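Local coordinates for protein actinorhodin polyketide putative beta-ketoacyl synthase 2 (Streptomyces coelicolor A3, PDB 1TQY) that serves as the chain length factor of the actinorhodin polyketide synthase, a ketosynthase-like protein that is thought to influence the length of the growing polyketide chain, at residues Q92-A96 with R253-Y259. Numbering follows the deposited sequence.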
# COMPACT_ATOMS: atom_id res chain seq x y z
N GLN B 92 -21.39 12.89 0.04
CA GLN B 92 -22.58 13.73 0.02
C GLN B 92 -22.26 15.18 -0.34
O GLN B 92 -23.13 15.92 -0.77
CB GLN B 92 -23.35 13.63 1.33
CG GLN B 92 -22.62 14.06 2.56
CD GLN B 92 -23.37 13.69 3.83
OE1 GLN B 92 -23.77 14.56 4.62
NE2 GLN B 92 -23.58 12.39 4.04
N ASP B 93 -21.00 15.58 -0.17
CA ASP B 93 -20.58 16.94 -0.51
C ASP B 93 -20.65 17.04 -2.04
O ASP B 93 -20.97 18.09 -2.60
CB ASP B 93 -19.15 17.20 -0.05
CG ASP B 93 -18.64 18.59 -0.41
OD1 ASP B 93 -17.43 18.71 -0.69
OD2 ASP B 93 -19.44 19.56 -0.41
N ALA B 94 -20.35 15.93 -2.69
CA ALA B 94 -20.36 15.84 -4.14
C ALA B 94 -21.75 15.47 -4.65
O ALA B 94 -21.96 15.35 -5.86
CB ALA B 94 -19.36 14.80 -4.61
N LYS B 95 -22.69 15.28 -3.74
CA LYS B 95 -24.04 14.90 -4.14
C LYS B 95 -23.97 13.63 -4.98
O LYS B 95 -24.61 13.53 -6.02
CB LYS B 95 -24.68 16.02 -4.98
CG LYS B 95 -25.54 16.98 -4.19
CD LYS B 95 -24.75 17.64 -3.07
CE LYS B 95 -25.69 18.37 -2.13
NZ LYS B 95 -26.53 19.35 -2.86
N ALA B 96 -23.17 12.66 -4.53
CA ALA B 96 -23.04 11.40 -5.26
C ALA B 96 -23.69 10.29 -4.45
O ALA B 96 -23.42 10.12 -3.26
CB ALA B 96 -21.57 11.08 -5.50
N ARG B 253 -23.68 13.27 -14.83
CA ARG B 253 -24.27 12.89 -13.54
C ARG B 253 -25.14 14.03 -13.00
O ARG B 253 -25.99 13.82 -12.14
CB ARG B 253 -23.14 12.56 -12.55
CG ARG B 253 -23.58 12.22 -11.14
CD ARG B 253 -22.48 11.46 -10.39
NE ARG B 253 -21.40 12.31 -9.91
CZ ARG B 253 -21.53 13.20 -8.93
NH1 ARG B 253 -22.70 13.34 -8.33
NH2 ARG B 253 -20.50 13.93 -8.54
N GLY B 254 -24.92 15.23 -13.53
CA GLY B 254 -25.66 16.39 -13.08
C GLY B 254 -24.85 17.22 -12.11
O GLY B 254 -25.35 18.20 -11.54
N ARG B 255 -23.60 16.82 -11.92
CA ARG B 255 -22.68 17.51 -11.02
C ARG B 255 -21.84 18.47 -11.87
O ARG B 255 -20.84 18.07 -12.46
CB ARG B 255 -21.76 16.50 -10.32
CG ARG B 255 -20.74 17.10 -9.37
CD ARG B 255 -21.40 17.77 -8.18
NE ARG B 255 -20.43 18.37 -7.27
CZ ARG B 255 -20.76 19.00 -6.15
NH1 ARG B 255 -22.04 19.12 -5.80
NH2 ARG B 255 -19.82 19.52 -5.37
N HIS B 256 -22.27 19.73 -11.93
CA HIS B 256 -21.56 20.74 -12.71
C HIS B 256 -20.70 21.63 -11.82
O HIS B 256 -20.04 22.55 -12.29
CB HIS B 256 -22.55 21.62 -13.47
CG HIS B 256 -23.52 20.85 -14.31
ND1 HIS B 256 -24.55 20.11 -13.77
CD2 HIS B 256 -23.60 20.69 -15.65
CE1 HIS B 256 -25.22 19.52 -14.75
NE2 HIS B 256 -24.66 19.85 -15.90
N ASP B 257 -20.72 21.35 -10.52
CA ASP B 257 -19.95 22.14 -9.60
C ASP B 257 -18.84 21.29 -8.99
O ASP B 257 -19.07 20.14 -8.59
CB ASP B 257 -20.88 22.71 -8.52
CG ASP B 257 -20.20 23.73 -7.64
OD1 ASP B 257 -19.43 24.56 -8.17
OD2 ASP B 257 -20.47 23.71 -6.41
N ALA B 258 -17.63 21.83 -8.93
CA ALA B 258 -16.49 21.11 -8.37
C ALA B 258 -15.52 22.06 -7.67
O ALA B 258 -15.72 23.28 -7.68
CB ALA B 258 -15.77 20.31 -9.46
N TYR B 259 -14.48 21.51 -7.06
CA TYR B 259 -13.49 22.31 -6.35
C TYR B 259 -12.32 22.69 -7.25
O TYR B 259 -11.73 23.75 -7.10
CB TYR B 259 -12.97 21.53 -5.15
CG TYR B 259 -13.98 21.38 -4.03
CD1 TYR B 259 -13.97 22.26 -2.95
CD2 TYR B 259 -14.94 20.37 -4.05
CE1 TYR B 259 -14.90 22.12 -1.91
CE2 TYR B 259 -15.86 20.23 -3.02
CZ TYR B 259 -15.84 21.11 -1.96
OH TYR B 259 -16.74 20.98 -0.93
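Tyr-259 OH donates a very short hydrogen bond to Asp-93 OD1, 2.4 Å from oxygen to oxygen. The two side chains approach from opposite directions; OD1 lies at the ring edge, near its plane, while the carboxylate plane is turned 60° from that of the ring. Asp-93 reaches the phenol because its CG stands anti to the backbone N (chi1 178°), and the same OD1 also accepts a hydrogen bond from Val-16 N, so that two donors grip this one oxygen. A second polar link uses the backbone: Arg-253 turns both terminal nitrogens to Ala-94 O, NH1 at 3.3 Å and, weakly, NH2 at 3.4 Å. This oxygen lies in the guanidinium plane, although NH1 is tilted 30° from the carbonyl plane. A salt bridge from NH2 to Glu-245 is the stronger hold on this arginine. Its guanidinium is sandwiched between Ala-96 CB on one face and Arg-255 CB on the opposite one, both offset toward the rim. Arg-255 in turn lays its own guanidinium over Ala-94, whose CA sits above the centre of the group, 3.8 Å from CZ; the Lys-95 chain crosses this arginine at about a right angle. Both segments turn here through Schellman motifs, at Lys-95 and Gly-254. The contact thus joins the C-terminal end of helix 78-93 to the connection between helix 247-253 and strand 260-269, at the periphery of the thiolase-like fold. Strand 11-20 touches both segments through Thr-14 and Val-16, and helix 345-359 packs against Tyr-259.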